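Local coordinates for protein 3'-5'-exonuclease (Saccharomyces cerevisiae, PDB 3E2V) that probably cuts double-stranded DNA as a magnesium-dependent TatD-type nuclease, both endonucleolytically and from the 3' end, at residues A[365-370]-A[375-380]. Sequence-based numbering, arbitrary orientation. Where two conformers were deposited one is given.
Sequences VAIVVS and VDLATL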
ATOM      1  N   VAL A 365       5.691  -7.630 -12.920  1.00 13.74           N
ATOM      2  CA  VAL A 365       4.961  -6.369 -13.096  1.00 13.71           C
ATOM      3  C   VAL A 365       5.781  -5.441 -14.002  1.00 13.43           C
ATOM      4  O   VAL A 365       5.230  -4.822 -14.917  1.00 13.83           O
ATOM      5  CB  VAL A 365       4.654  -5.704 -11.738  1.00 13.72           C
ATOM      6  CG1 VAL A 365       3.744  -4.475 -11.912  1.00 14.88           C
ATOM      7  CG2 VAL A 365       4.006  -6.720 -10.798  1.00 14.21           C
ATOM      8  N   ALA A 366       7.100  -5.392 -13.775  1.00 13.32           N
ATOM      9  CA  ALA A 366       7.974  -4.511 -14.556  1.00 13.72           C
ATOM     10  C   ALA A 366       7.970  -4.917 -16.044  1.00 14.55           C
ATOM     11  O   ALA A 366       7.883  -4.064 -16.928  1.00 14.56           O
ATOM     12  CB  ALA A 366       9.388  -4.540 -13.997  1.00 13.66           C
ATOM     13  N   ILE A 367       8.012  -6.221 -16.307  1.00 14.83           N
ATOM     14  CA  ILE A 367       7.995  -6.710 -17.700  1.00 15.43           C
ATOM     15  C   ILE A 367       6.714  -6.257 -18.379  1.00 15.20           C
ATOM     16  O   ILE A 367       6.729  -5.712 -19.487  1.00 15.39           O
ATOM     17  CB  ILE A 367       8.066  -8.246 -17.749  1.00 15.91           C
ATOM     18  CG1 ILE A 367       9.501  -8.687 -17.498  1.00 16.03           C
ATOM     19  CG2 ILE A 367       7.559  -8.788 -19.107  1.00 16.90           C
ATOM     20  CD1 ILE A 367       9.598 -10.184 -17.120  1.00 15.81           C
ATOM     21  N   VAL A 368       5.586  -6.466 -17.711  1.00 14.60           N
ATOM     22  CA  VAL A 368       4.308  -6.096 -18.317  1.00 15.12           C
ATOM     23  C   VAL A 368       4.234  -4.583 -18.583  1.00 15.55           C
ATOM     24  O   VAL A 368       3.847  -4.157 -19.676  1.00 15.33           O
ATOM     25  CB  VAL A 368       3.128  -6.555 -17.437  1.00 15.50           C
ATOM     26  CG1 VAL A 368       1.799  -6.016 -17.974  1.00 16.29           C
ATOM     27  CG2 VAL A 368       3.110  -8.086 -17.329  1.00 15.43           C
ATOM     28  N   VAL A 369       4.600  -3.777 -17.593  1.00 15.08           N
ATOM     29  CA  VAL A 369       4.496  -2.329 -17.743  1.00 15.75           C
ATOM     30  C   VAL A 369       5.420  -1.844 -18.867  1.00 16.35           C
ATOM     31  O   VAL A 369       5.025  -0.988 -19.658  1.00 16.50           O
ATOM     32  CB  VAL A 369       4.772  -1.620 -16.389  1.00 15.16           C
ATOM     33  CG1 VAL A 369       4.882  -0.104 -16.580  1.00 16.16           C
ATOM     34  CG2 VAL A 369       3.657  -1.944 -15.387  1.00 15.74           C
ATOM     35  N   SER A 370       6.614  -2.427 -18.952  1.00 16.45           N
ATOM     36  CA  SER A 370       7.567  -2.021 -19.979  0.50 17.03           C
ATOM     37  C   SER A 370       7.029  -2.330 -21.381  1.00 17.28           C
ATOM     38  O   SER A 370       7.146  -1.497 -22.290  1.00 17.67           O
ATOM     39  CB  SER A 370       8.920  -2.690 -19.738  0.50 17.01           C
ATOM     40  OG  SER A 370       8.883  -4.057 -20.098  0.50 18.53           O
ATOM     41  N   VAL A 375       8.529   1.063 -23.327  1.00 25.61           N
ATOM     42  CA  VAL A 375       9.679   1.663 -22.669  1.00 24.34           C
ATOM     43  C   VAL A 375      10.588   0.492 -22.408  1.00 24.18           C
ATOM     44  O   VAL A 375      10.138  -0.528 -21.877  1.00 24.63           O
ATOM     45  CB  VAL A 375       9.281   2.339 -21.326  1.00 24.30           C
ATOM     46  CG1 VAL A 375      10.511   2.836 -20.562  1.00 23.80           C
ATOM     47  CG2 VAL A 375       8.311   3.486 -21.573  1.00 23.96           C
ATOM     48  N   ASP A 376      11.842   0.601 -22.827  1.00 23.03           N
ATOM     49  CA  ASP A 376      12.873  -0.378 -22.515  1.00 22.07           C
ATOM     50  C   ASP A 376      12.815  -0.843 -21.047  1.00 21.04           C
ATOM     51  O   ASP A 376      12.715  -0.022 -20.129  1.00 20.66           O
ATOM     52  CB  ASP A 376      14.238   0.249 -22.814  1.00 22.82           C
ATOM     53  CG  ASP A 376      15.382  -0.612 -22.373  1.00 23.97           C
ATOM     54  OD1 ASP A 376      15.628  -1.653 -23.017  1.00 27.91           O
ATOM     55  OD2 ASP A 376      16.037  -0.260 -21.376  1.00 25.78           O
ATOM     56  N   LEU A 377      12.888  -2.151 -20.827  1.00 19.95           N
ATOM     57  CA  LEU A 377      12.743  -2.717 -19.471  1.00 19.48           C
ATOM     58  C   LEU A 377      13.719  -2.116 -18.442  1.00 19.24           C
ATOM     59  O   LEU A 377      13.310  -1.680 -17.363  1.00 19.11           O
ATOM     60  CB  LEU A 377      12.861  -4.249 -19.504  1.00 19.10           C
ATOM     61  CG  LEU A 377      12.689  -4.995 -18.187  1.00 19.76           C
ATOM     62  CD1 LEU A 377      11.295  -4.743 -17.590  1.00 21.14           C
ATOM     63  CD2 LEU A 377      12.893  -6.489 -18.400  1.00 21.21           C
ATOM     64  N   ALA A 378      15.008  -2.094 -18.767  1.00 18.80           N
ATOM     65  CA  ALA A 378      16.005  -1.578 -17.837  1.00 18.84           C
ATOM     66  C   ALA A 378      15.751  -0.091 -17.558  1.00 19.16           C
ATOM     67  O   ALA A 378      15.936   0.378 -16.422  1.00 18.66           O
ATOM     68  CB  ALA A 378      17.431  -1.813 -18.387  1.00 19.71           C
ATOM     69  N   THR A 379      15.292   0.621 -18.585  1.00 18.60           N
ATOM     70  CA  THR A 379      14.961   2.053 -18.468  1.00 18.93           C
ATOM     71  C   THR A 379      13.833   2.269 -17.458  1.00 17.91           C
ATOM     72  O   THR A 379      13.923   3.135 -16.562  1.00 16.84           O
ATOM     73  CB  THR A 379      14.548   2.641 -19.844  1.00 19.59           C
ATOM     74  OG1 THR A 379      15.640   2.482 -20.762  1.00 22.28           O
ATOM     75  CG2 THR A 379      14.181   4.117 -19.731  1.00 21.36           C
ATOM     76  N   LEU A 380      12.777   1.479 -17.619  1.00 16.96           N
ATOM     77  CA  LEU A 380      11.635   1.551 -16.721  1.00 16.04           C
ATOM     78  C   LEU A 380      12.037   1.210 -15.288  1.00 15.89           C
ATOM     79  O   LEU A 380      11.680   1.919 -14.350  1.00 15.47           O
ATOM     80  CB  LEU A 380      10.547   0.587 -17.181  1.00 15.94           C
ATOM     81  CG  LEU A 380       9.392   0.540 -16.180  1.00 17.03           C
ATOM     82  CD1 LEU A 380       8.576   1.831 -16.321  1.00 17.74           C
ATOM     83  CD2 LEU A 380       8.543  -0.692 -16.423  1.00 19.18           C
TER
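Leu377 lays its forked end over one turn of helix 362-373, and its two methyls divide the work. Leu377 CD1 sits among Ala366, Ile367 and Ser370, 3.5 Å from Ala366 O and 4.1 Å from Ala366 CB. CD2 touches Ile367 CG1, where the two side chains cross obliquely. With CG anti to the backbone N (chi1 -178°), the Leu377 side chain extends across to that helix. Ser370 packs against Leu377 CD1, its OG 3.5 Å away. In the conformer given, Ser370 OG turns back on its own helix and donates to Ile367 O at 2.8 Å. One turn further on, Leu380 CD2 rests on Ala366 O and Ser370 N (3.5 and 3.6 Å). It also meets Val369 CG1, the two side chains crossing at about a right angle. The connection itself is closed by a backbone bond from Val375 N to Ser370 O (3.1 Å), with the donor in the carbonyl plane of Ser370. Asp376 then N-caps the next helix: its OD2 accepts from both Thr379 N and Thr379 OG1. Helix 316-325 reaches Ile367 and Leu377 through Tyr322, while Leu300 and Leu298 of strand 298-300 meet Ala366 and Val369. The arrangement is a short loop joining two successive helices, which packs the C-terminal helix 377-392 against helix 362-373, beside the last strand of the TatD TIM-barrel fold and away from the magnesium site.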